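Local coordinates for protein peptide synthetase, module 7 (Actinoplanes teichomyceticus, PDB 4TX3) that probably recruits the cytochrome P450 enzymes that crosslink the carrier-bound teicoplanin peptide, serving as a condensation-like domain that does not itself form peptide bonds, at residues 101-104 / 105-109; 11-14 / 15-19; 139-142 / 143-147. All coordinates share one frame; numbering follows the deposited sequence.

Interaction 1. Residues 101-104 / 105-109; sequences EDLP and ARLAE
The carbonyl oxygen of Leu103 takes the amide hydrogen of Leu107 in a short, nearly straight bond, with Leu107 N 2.8 Å from Leu103 O and an N-H...O angle of 170°. It is one of three successive i to i+4 bonds at the beginning of helix 103-112. Before it, Arg106 N donates to Asp102 O at 3.1 Å; after it, Ala108 N donates to Pro104 O at 2.9 Å. Proline suits this part of a helix, because its ring nitrogen has no hydrogen to offer and no preceding turn of the same helix asks for one. The Leu103-Leu107 pair is doubled by its side chains, which run obliquely past each other on one flank of the helix, with Leu103 CG 3.8 Å from Leu107 CD1. Leu103 reaches that flank because its CG lies anti to the backbone N (chi1 -177°), which carries the isobutyl group alongside the next turn. On another flank, the Arg106 chain bends at chi3 toward the Asp102 carboxylate in a salt bridge that is doubtful, because the model sets NH1 and the carboxylate too close together. As modelled, the carboxylate carbon lies at the guanidinium edge and the two planes stand 76° apart, which would not suit a two-pronged pairing. The other carboxylate oxygen, Asp102 OD1, is hydrogen-bonded to Thr99 N, which ties the side chain back to the preceding loop. The helix links strand 96-97 to strand 123-129 in a beta-alpha-beta unit, and its leucine flank lies against the sheet: both leucines touch Phe128 of strand 123-129 and Glu388 of strand 383-388, while Leu103 also meets Val136 and Arg46, and Leu107 meets Ser138 and Ala44.

Interaction 2. Residues 11-14 / 15-19; sequences VTRP and ERVPL. With SO4 (sulfate ion), chain H.
The guanidinium of Arg16 presents one edge to a sulfate ion whose sulfur lies in its plane, and Pro14 CB, in residues 11-14, touches the same ion, 3.3 Å from sulfate O4. This is an anion site on a surface loop of the condensation-type fold, in the run of chain leading to helix 21-28; the sulfate probably comes from the crystallisation liquor. Two nitrogens of the guanidinium edge are used side by side: Arg16 NE donates to O2 at 2.8 Å and Arg16 NH2 to O3 at 2.6 Å. Bends at chi2 and chi3 turn the guanidinium back toward the ion that its own amide holds. Backbone amides add to the grip. Glu15 N points almost straight at O1 (2.9 Å, 173°) and makes a weak second bond to O2, while Arg16 N reaches O2 at 3.1 Å. O2 thus collects three donors from two adjacent residues, one of them weak, and the positive guanidinium would be expected to offset part of the ion's charge. Arg13, whose guanidinium forms a salt bridge with Glu68, contributes only its aliphatic part to the local contact. The apolar side of the loop rests on helix 180-191, where Pro14 meets Ile185 and Val17 meets Ala181; the backbone of Val17 is hydrogen-bonded to Gln83. Pro14 and Val17 cross at about a right angle, and the methyl Val17 CG2 sits between two neighbours, 4.0 Å from Pro14 CG and 3.9 Å from Arg13 CG.

Interaction 3. Residues 139-142 / 143-147; sequences VTVH and RIAAD. With SO4 (sulfate ion), chain F.
Strand 134-142 ends in the segment that corresponds to the HHxxxDG motif of condensation domains: His142 is its first histidine, and Arg143 stands where active relatives carry the catalytic second one. The chain turns at once in a type I beta turn, His142 to Ala145, with Ala145 N bonded to His142 O at 2.8 Å, its donor above the carbonyl plane, and Ala146 N adding a weak bond. The imidazole is gripped at both ring nitrogens, each partner near the ring plane: Ile144 N donates to ND1 (3.0 Å, 163°), while NE2 donates at 2.9 Å to O1 of a sulfate, probably a crystallisation ion, also bound by Arg31 N, Arg39 and Arg233. With CG anti to the backbone N (chi1 -165°), the ring can reach over the turn. With the imidazole of His142 replaced by an alanine methyl, Ile144 N would probably lose its acceptor and the sulfate one of its donors. Val141 CG1 packs on Ala146 CB at 3.5 Å. Arg143 pairs with Asp148, and Asp147 caps helix 148-166 while bridging to Arg290. The Ile144 N bond holds the ring's rotation and makes ND1 the acceptor, so NE2 carries the hydrogen turned toward the anion.

In the fold
The three contacts follow one another along the chain as interaction 2, interaction 1, interaction 3, and none touches another. Interaction 3, about 11 Å from the centre of the chain, marks the position of the condensation-type active-site motif. Interactions 1 and 2 lie farther out, with centres about 20 and 21 Å from that of interaction 3 and about 40 Å from each other. Interaction 1 is related to interaction 3 through the sheet: its helix packs on strand 134-142, whose end carries the motif, and nearest atoms are about 6 Å apart. Interaction 2 comes within about 5 Å of interaction 3. Interactions 2 and 3 each bind a sulfate, one at the surface, the other beside the motif.

Interaction 1. Residues 101-104 / 105-109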
loop_
_atom_site.group_PDB
_atom_site.type_symbol
_atom_site.label_atom_id
_atom_site.label_comp_id
_atom_site.label_asym_id
_atom_site.label_seq_id
_atom_site.Cartn_x
_atom_site.Cartn_y
_atom_site.Cartn_z
ATOM N N GLU B 101 -18.558 7.212 29.032
ATOM C CA GLU B 101 -17.910 8.179 29.907
ATOM C C GLU B 101 -16.733 7.572 30.664
ATOM O O GLU B 101 -15.743 8.263 30.907
ATOM C CB GLU B 101 -18.922 8.773 30.897
ATOM C CG GLU B 101 -20.368 8.812 30.372
ATOM C CD GLU B 101 -20.592 9.806 29.223
ATOM O OE1 GLU B 101 -19.619 10.419 28.724
ATOM O OE2 GLU B 101 -21.759 9.965 28.805
ATOM N N ASP B 102 -16.826 6.296 31.034
ATOM C CA ASP B 102 -15.734 5.670 31.771
ATOM C C ASP B 102 -14.688 5.058 30.827
ATOM O O ASP B 102 -13.556 4.780 31.247
ATOM C CB ASP B 102 -16.260 4.607 32.758
ATOM C CG ASP B 102 -16.799 3.343 32.071
ATOM O OD1 ASP B 102 -16.704 3.197 30.832
ATOM O OD2 ASP B 102 -17.324 2.463 32.793
ATOM N N LEU B 103 -15.075 4.862 29.562
ATOM C CA LEU B 103 -14.233 4.181 28.562
ATOM C C LEU B 103 -12.822 4.772 28.365
ATOM O O LEU B 103 -11.846 4.010 28.345
ATOM C CB LEU B 103 -14.953 4.129 27.201
ATOM C CG LEU B 103 -14.245 3.379 26.053
ATOM C CD1 LEU B 103 -14.006 1.906 26.393
ATOM C CD2 LEU B 103 -15.011 3.505 24.741
ATOM N N PRO B 104 -12.699 6.112 28.221
ATOM C CA PRO B 104 -11.334 6.640 28.048
ATOM C C PRO B 104 -10.405 6.256 29.203
ATOM O O PRO B 104 -9.259 5.868 28.963
ATOM C CB PRO B 104 -11.545 8.149 28.003
ATOM C CG PRO B 104 -12.983 8.323 27.564
ATOM C CD PRO B 104 -13.706 7.192 28.217
ATOM N N ALA B 105 -10.907 6.339 30.431
ATOM C CA ALA B 105 -10.156 5.926 31.613
ATOM C C ALA B 105 -9.718 4.465 31.536
ATOM O O ALA B 105 -8.568 4.133 31.838
ATOM C CB ALA B 105 -10.987 6.154 32.867
ATOM N N ARG B 106 -10.642 3.594 31.139
ATOM C CA ARG B 106 -10.339 2.175 31.006
ATOM C C ARG B 106 -9.294 1.894 29.910
ATOM O O ARG B 106 -8.391 1.066 30.106
ATOM C CB ARG B 106 -11.622 1.393 30.722
ATOM C CG ARG B 106 -12.602 1.390 31.886
ATOM C CD ARG B 106 -13.760 0.458 31.614
ATOM N NE ARG B 106 -13.992 -0.427 32.752
ATOM C CZ ARG B 106 -15.037 -0.335 33.558
ATOM N NH1 ARG B 106 -15.955 0.592 33.341
ATOM N NH2 ARG B 106 -15.172 -1.180 34.569
ATOM N N LEU B 107 -9.438 2.573 28.768
ATOM C CA LEU B 107 -8.482 2.486 27.669
ATOM C C LEU B 107 -7.077 2.885 28.111
ATOM O O LEU B 107 -6.088 2.212 27.782
ATOM C CB LEU B 107 -8.928 3.367 26.509
ATOM C CG LEU B 107 -10.064 2.723 25.728
ATOM C CD1 LEU B 107 -10.681 3.687 24.722
ATOM C CD2 LEU B 107 -9.525 1.480 25.044
ATOM N N ALA B 108 -7.002 3.974 28.874
ATOM C CA ALA B 108 -5.730 4.493 29.364
ATOM C C ALA B 108 -5.054 3.525 30.332
ATOM O O ALA B 108 -3.854 3.272 30.217
ATOM C CB ALA B 108 -5.931 5.842 30.027
ATOM N N GLU B 109 -5.812 2.994 31.288
ATOM C CA GLU B 109 -5.248 2.072 32.273
ATOM C C GLU B 109 -4.699 0.794 31.629
ATOM O O GLU B 109 -3.622 0.323 31.991
ATOM C CB GLU B 109 -6.291 1.702 33.324
ATOM C CG GLU B 109 -5.891 0.510 34.184
ATOM C CD GLU B 109 -7.086 -0.314 34.632
ATOM O OE1 GLU B 109 -7.295 -1.424 34.079
ATOM O OE2 GLU B 109 -7.818 0.150 35.538
#

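Interaction 2. Residues 11-14 / 15-19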
loop_
_atom_site.group_PDB
_atom_site.type_symbol
_atom_site.label_atom_id
_atom_site.label_comp_id
_atom_site.label_asym_id
_atom_site.label_seq_id
_atom_site.Cartn_x
_atom_site.Cartn_y
_atom_site.Cartn_z
ATOM N N VAL B 11 16.203 -19.277 8.417
ATOM C CA VAL B 11 17.365 -19.915 9.014
ATOM C C VAL B 11 16.907 -20.986 9.993
ATOM O O VAL B 11 15.882 -20.822 10.634
ATOM C CB VAL B 11 18.255 -18.840 9.702
ATOM C CG1 VAL B 11 18.921 -19.364 10.957
ATOM C CG2 VAL B 11 19.262 -18.266 8.702
ATOM N N THR B 12 17.626 -22.099 10.090
ATOM C CA THR B 12 17.246 -23.120 11.062
ATOM C C THR B 12 17.255 -22.492 12.432
ATOM O O THR B 12 18.244 -21.868 12.827
ATOM C CB THR B 12 18.181 -24.325 11.056
ATOM O OG1 THR B 12 18.014 -25.044 9.832
ATOM C CG2 THR B 12 17.847 -25.240 12.220
ATOM N N ARG B 13 16.153 -22.622 13.155
ATOM C CA ARG B 13 16.085 -21.970 14.446
ATOM C C ARG B 13 17.117 -22.588 15.403
ATOM O O ARG B 13 17.183 -23.815 15.564
ATOM C CB ARG B 13 14.671 -22.052 15.034
ATOM C CG ARG B 13 14.474 -21.052 16.166
ATOM C CD ARG B 13 13.231 -21.328 16.985
ATOM N NE ARG B 13 12.021 -21.085 16.208
ATOM C CZ ARG B 13 10.791 -21.322 16.651
ATOM N NH1 ARG B 13 10.606 -21.803 17.876
ATOM N NH2 ARG B 13 9.747 -21.079 15.867
ATOM N N PRO B 14 17.955 -21.735 16.002
ATOM C CA PRO B 14 18.878 -22.156 17.062
ATOM C C PRO B 14 18.175 -22.246 18.420
ATOM O O PRO B 14 17.034 -21.787 18.580
ATOM C CB PRO B 14 19.943 -21.053 17.057
ATOM C CG PRO B 14 19.229 -19.844 16.582
ATOM C CD PRO B 14 18.154 -20.327 15.622
ATOM N N GLU B 15 18.856 -22.847 19.386
ATOM C CA GLU B 15 18.311 -22.999 20.728
ATOM C C GLU B 15 18.270 -21.653 21.433
ATOM O O GLU B 15 17.372 -21.374 22.216
ATOM C CB GLU B 15 19.142 -24.003 21.533
ATOM C CG GLU B 15 18.875 -25.463 21.181
ATOM C CD GLU B 15 17.431 -25.867 21.438
ATOM O OE1 GLU B 15 16.944 -25.615 22.560
ATOM O OE2 GLU B 15 16.783 -26.427 20.521
ATOM N N ARG B 16 19.243 -20.808 21.132
ATOM C CA ARG B 16 19.333 -19.503 21.765
ATOM C C ARG B 16 19.283 -18.384 20.723
ATOM O O ARG B 16 20.301 -17.976 20.173
ATOM C CB ARG B 16 20.609 -19.432 22.607
ATOM C CG ARG B 16 20.644 -20.506 23.682
ATOM C CD ARG B 16 22.061 -20.971 23.993
ATOM N NE ARG B 16 22.689 -21.751 22.918
ATOM C CZ ARG B 16 23.877 -22.347 23.039
ATOM N NH1 ARG B 16 24.535 -22.266 24.186
ATOM N NH2 ARG B 16 24.408 -23.034 22.030
ATOM N N VAL B 17 18.074 -17.909 20.445
ATOM C CA VAL B 17 17.851 -16.873 19.450
ATOM C C VAL B 17 18.219 -15.515 20.033
ATOM O O VAL B 17 17.722 -15.136 21.095
ATOM C CB VAL B 17 16.380 -16.868 18.982
ATOM C CG1 VAL B 17 16.115 -15.697 18.039
ATOM C CG2 VAL B 17 16.026 -18.211 18.347
ATOM N N PRO B 18 19.108 -14.777 19.355
ATOM C CA PRO B 18 19.525 -13.499 19.932
ATOM C C PRO B 18 18.476 -12.405 19.760
ATOM O O PRO B 18 17.683 -12.445 18.827
ATOM C CB PRO B 18 20.780 -13.155 19.135
ATOM C CG PRO B 18 20.528 -13.752 17.810
ATOM C CD PRO B 18 19.773 -15.036 18.066
ATOM N N LEU B 19 18.499 -11.437 20.667
ATOM C CA LEU B 19 17.798 -10.178 20.472
ATOM C C LEU B 19 18.496 -9.325 19.409
ATOM O O LEU B 19 19.711 -9.443 19.220
ATOM C CB LEU B 19 17.733 -9.407 21.789
ATOM C CG LEU B 19 16.737 -9.798 22.879
ATOM C CD1 LEU B 19 17.001 -11.160 23.483
ATOM C CD2 LEU B 19 16.711 -8.704 23.967
HETATM S S SO4 H . 22.417 -23.135 19.229
HETATM O O1 SO4 H . 21.392 -24.100 18.826
HETATM O O2 SO4 H . 21.876 -22.262 20.278
HETATM O O3 SO4 H . 23.614 -23.837 19.720
HETATM O O4 SO4 H . 22.760 -22.343 18.047
#

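Interaction 3. Residues 139-142 / 143-147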
loop_
_atom_site.group_PDB
_atom_site.type_symbol
_atom_site.label_atom_id
_atom_site.label_comp_id
_atom_site.label_asym_id
_atom_site.label_seq_id
_atom_site.Cartn_x
_atom_site.Cartn_y
_atom_site.Cartn_z
ATOM N N VAL B 139 -5.828 -2.730 21.692
ATOM C CA VAL B 139 -4.581 -3.481 21.531
ATOM C C VAL B 139 -3.349 -2.668 21.922
ATOM O O VAL B 139 -3.164 -1.540 21.469
ATOM C CB VAL B 139 -4.411 -3.975 20.084
ATOM C CG1 VAL B 139 -3.023 -4.606 19.880
ATOM C CG2 VAL B 139 -5.506 -4.976 19.756
ATOM N N THR B 140 -2.511 -3.254 22.768
ATOM C CA THR B 140 -1.276 -2.617 23.202
ATOM C C THR B 140 -0.090 -3.524 22.892
ATOM O O THR B 140 -0.092 -4.698 23.265
ATOM C CB THR B 140 -1.287 -2.306 24.713
ATOM O OG1 THR B 140 -2.367 -1.420 25.026
ATOM C CG2 THR B 140 0.004 -1.654 25.127
ATOM N N VAL B 141 0.920 -2.996 22.205
ATOM C CA VAL B 141 2.125 -3.777 21.930
ATOM C C VAL B 141 3.362 -3.087 22.511
ATOM O O VAL B 141 3.548 -1.881 22.356
ATOM C CB VAL B 141 2.329 -3.998 20.424
ATOM C CG1 VAL B 141 3.525 -4.874 20.206
ATOM C CG2 VAL B 141 1.076 -4.610 19.780
ATOM N N HIS B 142 4.201 -3.846 23.200
ATOM C CA HIS B 142 5.470 -3.303 23.668
ATOM C C HIS B 142 6.441 -3.051 22.501
ATOM O O HIS B 142 6.525 -3.847 21.556
ATOM C CB HIS B 142 6.117 -4.236 24.689
ATOM C CG HIS B 142 7.207 -3.583 25.464
ATOM N ND1 HIS B 142 8.468 -3.379 24.945
ATOM C CD2 HIS B 142 7.215 -3.041 26.708
ATOM C CE1 HIS B 142 9.209 -2.757 25.845
ATOM N NE2 HIS B 142 8.472 -2.540 26.920
ATOM N N ARG B 143 7.185 -1.949 22.589
ATOM C CA ARG B 143 8.112 -1.550 21.526
ATOM C C ARG B 143 9.258 -2.522 21.254
ATOM O O ARG B 143 9.947 -2.390 20.224
ATOM C CB ARG B 143 8.698 -0.175 21.823
ATOM C CG ARG B 143 7.704 0.917 21.549
ATOM C CD ARG B 143 8.392 2.225 21.304
ATOM N NE ARG B 143 8.213 2.667 19.924
ATOM C CZ ARG B 143 7.184 3.404 19.523
ATOM N NH1 ARG B 143 6.246 3.764 20.402
ATOM N NH2 ARG B 143 7.090 3.781 18.251
ATOM N N ILE B 144 9.459 -3.500 22.139
ATOM C CA ILE B 144 10.419 -4.563 21.859
ATOM C C ILE B 144 9.912 -5.458 20.710
ATOM O O ILE B 144 10.682 -6.222 20.107
ATOM C CB ILE B 144 10.708 -5.428 23.118
ATOM C CG1 ILE B 144 12.059 -6.154 22.984
ATOM C CG2 ILE B 144 9.554 -6.410 23.411
ATOM C CD1 ILE B 144 12.440 -6.980 24.218
ATOM N N ALA B 145 8.624 -5.339 20.394
ATOM C CA ALA B 145 7.993 -6.257 19.459
ATOM C C ALA B 145 7.440 -5.579 18.217
ATOM O O ALA B 145 7.150 -6.248 17.225
ATOM C CB ALA B 145 6.882 -7.023 20.156
ATOM N N ALA B 146 7.278 -4.261 18.259
ATOM C CA ALA B 146 6.622 -3.566 17.152
ATOM C C ALA B 146 7.075 -2.126 16.978
ATOM O O ALA B 146 7.221 -1.385 17.949
ATOM C CB ALA B 146 5.107 -3.608 17.345
ATOM N N ASP B 147 7.306 -1.750 15.724
ATOM C CA ASP B 147 7.350 -0.347 15.324
ATOM C C ASP B 147 5.943 0.084 14.892
ATOM O O ASP B 147 4.999 -0.715 14.930
ATOM C CB ASP B 147 8.372 -0.114 14.194
ATOM C CG ASP B 147 8.068 -0.923 12.915
ATOM O OD1 ASP B 147 6.978 -1.524 12.788
ATOM O OD2 ASP B 147 8.932 -0.943 12.015
HETATM S S SO4 F . 9.316 -0.409 29.753
HETATM O O1 SO4 F . 9.804 -1.736 29.377
HETATM O O2 SO4 F . 8.217 -0.557 30.704
HETATM O O3 SO4 F . 10.398 0.348 30.401
HETATM O O4 SO4 F . 8.869 0.297 28.546
#